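Local coordinates for protein helix-turn-helix transcriptional regulator (Pseudomonas aeruginosa, PDB 5XHX) that probably acts as a LuxR-family, DNA-binding transcription regulator, represented here by its N-terminal ligand-binding domain without the helix-turn-helix part, at residues T112-Y115 with Y116-F120. Numbering follows the deposited sequence.
Sequences TTEY and YNTYF
Thr-113 OG1 takes the backbone N-H of Tyr-116 at 3.1 Å, the N-cap bond that opens helix 114-123. With chi1 at 65°, the hydroxyl sits between its own backbone N and carbonyl carbon, which turns it onto the first turn of the helix. One residue further on, the side chain of Asn-117 reaches back: ND2 gives a bent bond to Thr-113 O at 3.0 Å, coming in tilted from the carbonyl plane. The cap residue is thus gripped through both its hydroxyl and its carbonyl.

Glu-114 O is held twice by Thr-118. The backbone N of Thr-118 approaches nearly head-on, at a C=O...N angle of 170°, while Thr-118 OG1 donates to Glu-114 O from above the carbonyl plane at 2.7 Å. Thr-118 CG2 touches the CG methylene of Glu-114, the two side chains meeting at a slant.

Beyond this the helix widens into a pi-type turn, where Phe-120 N bonds Tyr-115 O at 2.9 Å, a nearly straight i to i+5 link. The rings of Tyr-115 and Tyr-119 lie close to parallel, planes 18° apart, but are slid past each other with little overlap; Tyr-115 CE1 meets Tyr-119 CD2 at 3.4 Å. Phe-120 N lies over one face of the Tyr-115 ring, and Tyr-115 CE2 touches Phe-120 CB and CD2.

A second shell fixes these groups. Thr-113 OG1 also bonds Phe-110 O, and Gln-84 OE1 takes the N-H of Tyr-115. The Glu-114 carboxylate forms a salt bridge with Arg-76 of helix 72-81, against which Thr-118 and Tyr-119 also pack, the Tyr-119 ring stacking on Tyr-77. Through these contacts the first turns of helix 114-123, whose far end leads into strand 127-134 of the antiparallel sheet, lie against helix 72-81 and the loop after it.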
loop_
_atom_site.group_PDB
_atom_site.type_symbol
_atom_site.label_atom_id
_atom_site.label_comp_id
_atom_site.label_asym_id
_atom_site.label_seq_id
_atom_site.Cartn_x
_atom_site.Cartn_y
_atom_site.Cartn_z
ATOM N N THR A 112 27.511 15.187 -24.487
ATOM C CA THR A 112 28.915 14.910 -24.749
ATOM C C THR A 112 29.540 13.982 -23.715
ATOM O O THR A 112 30.723 13.657 -23.833
ATOM C CB THR A 112 29.708 16.220 -24.820
ATOM O OG1 THR A 112 29.937 16.721 -23.495
ATOM C CG2 THR A 112 28.934 17.257 -25.631
ATOM N N THR A 113 28.785 13.544 -22.711
ATOM C CA THR A 113 29.345 12.693 -21.668
ATOM C C THR A 113 29.435 11.250 -22.150
ATOM O O THR A 113 28.678 10.814 -23.023
ATOM C CB THR A 113 28.499 12.751 -20.389
ATOM O OG1 THR A 113 27.205 12.188 -20.646
ATOM C CG2 THR A 113 28.340 14.192 -19.900
ATOM N N GLU A 114 30.383 10.507 -21.578
ATOM C CA GLU A 114 30.427 9.074 -21.844
ATOM C C GLU A 114 29.129 8.400 -21.413
ATOM O O GLU A 114 28.618 7.513 -22.109
ATOM C CB GLU A 114 31.618 8.436 -21.141
ATOM C CG GLU A 114 31.795 6.959 -21.461
ATOM C CD GLU A 114 33.063 6.393 -20.851
ATOM O OE1 GLU A 114 33.722 7.130 -20.090
ATOM O OE2 GLU A 114 33.408 5.226 -21.136
ATOM N N TYR A 115 28.580 8.816 -20.264
ATOM C CA TYR A 115 27.318 8.259 -19.778
ATOM C C TYR A 115 26.235 8.304 -20.862
ATOM O O TYR A 115 25.535 7.315 -21.107
ATOM C CB TYR A 115 26.875 9.011 -18.506
ATOM C CG TYR A 115 25.482 8.631 -18.073
ATOM C CD1 TYR A 115 25.263 7.444 -17.393
ATOM C CD2 TYR A 115 24.381 9.430 -18.393
ATOM C CE1 TYR A 115 24.002 7.056 -17.024
ATOM C CE2 TYR A 115 23.085 9.049 -18.012
ATOM C CZ TYR A 115 22.924 7.850 -17.316
ATOM O OH TYR A 115 21.695 7.390 -16.924
ATOM N N TYR A 116 26.112 9.435 -21.550
ATOM C CA TYR A 116 25.087 9.578 -22.584
ATOM C C TYR A 116 25.255 8.548 -23.701
ATOM O O TYR A 116 24.277 7.938 -24.157
ATOM C CB TYR A 116 25.141 10.995 -23.158
ATOM C CG TYR A 116 24.128 11.291 -24.249
ATOM C CD1 TYR A 116 22.809 11.574 -23.934
ATOM C CD2 TYR A 116 24.500 11.312 -25.592
ATOM C CE1 TYR A 116 21.874 11.860 -24.922
ATOM C CE2 TYR A 116 23.572 11.599 -26.591
ATOM C CZ TYR A 116 22.262 11.871 -26.247
ATOM O OH TYR A 116 21.330 12.155 -27.219
ATOM N N ASN A 117 26.489 8.335 -24.155
ATOM C CA ASN A 117 26.724 7.515 -25.336
ATOM C C ASN A 117 26.854 6.039 -25.027
ATOM O O ASN A 117 26.812 5.218 -25.950
ATOM C CB ASN A 117 27.981 7.990 -26.059
ATOM C CG ASN A 117 27.794 9.344 -26.664
ATOM O OD1 ASN A 117 27.172 9.477 -27.720
ATOM N ND2 ASN A 117 28.306 10.371 -25.993
ATOM N N THR A 118 26.992 5.680 -23.759
ATOM C CA THR A 118 27.150 4.278 -23.416
ATOM C C THR A 118 25.919 3.787 -22.657
ATOM O O THR A 118 25.046 3.132 -23.238
ATOM C CB THR A 118 28.451 4.089 -22.624
ATOM O OG1 THR A 118 28.420 4.896 -21.440
ATOM C CG2 THR A 118 29.647 4.536 -23.479
ATOM N N TYR A 119 25.814 4.149 -21.378
ATOM C CA TYR A 119 24.750 3.607 -20.539
ATOM C C TYR A 119 23.376 4.135 -20.964
ATOM O O TYR A 119 22.444 3.353 -21.181
ATOM C CB TYR A 119 25.045 3.939 -19.071
ATOM C CG TYR A 119 24.044 3.362 -18.111
ATOM C CD1 TYR A 119 24.307 2.179 -17.422
ATOM C CD2 TYR A 119 22.823 3.990 -17.908
ATOM C CE1 TYR A 119 23.368 1.649 -16.539
ATOM C CE2 TYR A 119 21.881 3.465 -17.050
ATOM C CZ TYR A 119 22.155 2.296 -16.366
ATOM O OH TYR A 119 21.199 1.789 -15.504
ATOM N N PHE A 120 23.242 5.461 -21.091
ATOM C CA PHE A 120 21.953 6.082 -21.411
ATOM C C PHE A 120 21.384 5.553 -22.722
ATOM O O PHE A 120 20.231 5.097 -22.778
ATOM C CB PHE A 120 22.113 7.601 -21.495
ATOM C CG PHE A 120 20.807 8.339 -21.660
ATOM C CD1 PHE A 120 20.314 8.642 -22.922
ATOM C CD2 PHE A 120 20.078 8.733 -20.544
ATOM C CE1 PHE A 120 19.115 9.316 -23.069
ATOM C CE2 PHE A 120 18.875 9.409 -20.680
ATOM C CZ PHE A 120 18.392 9.702 -21.942
#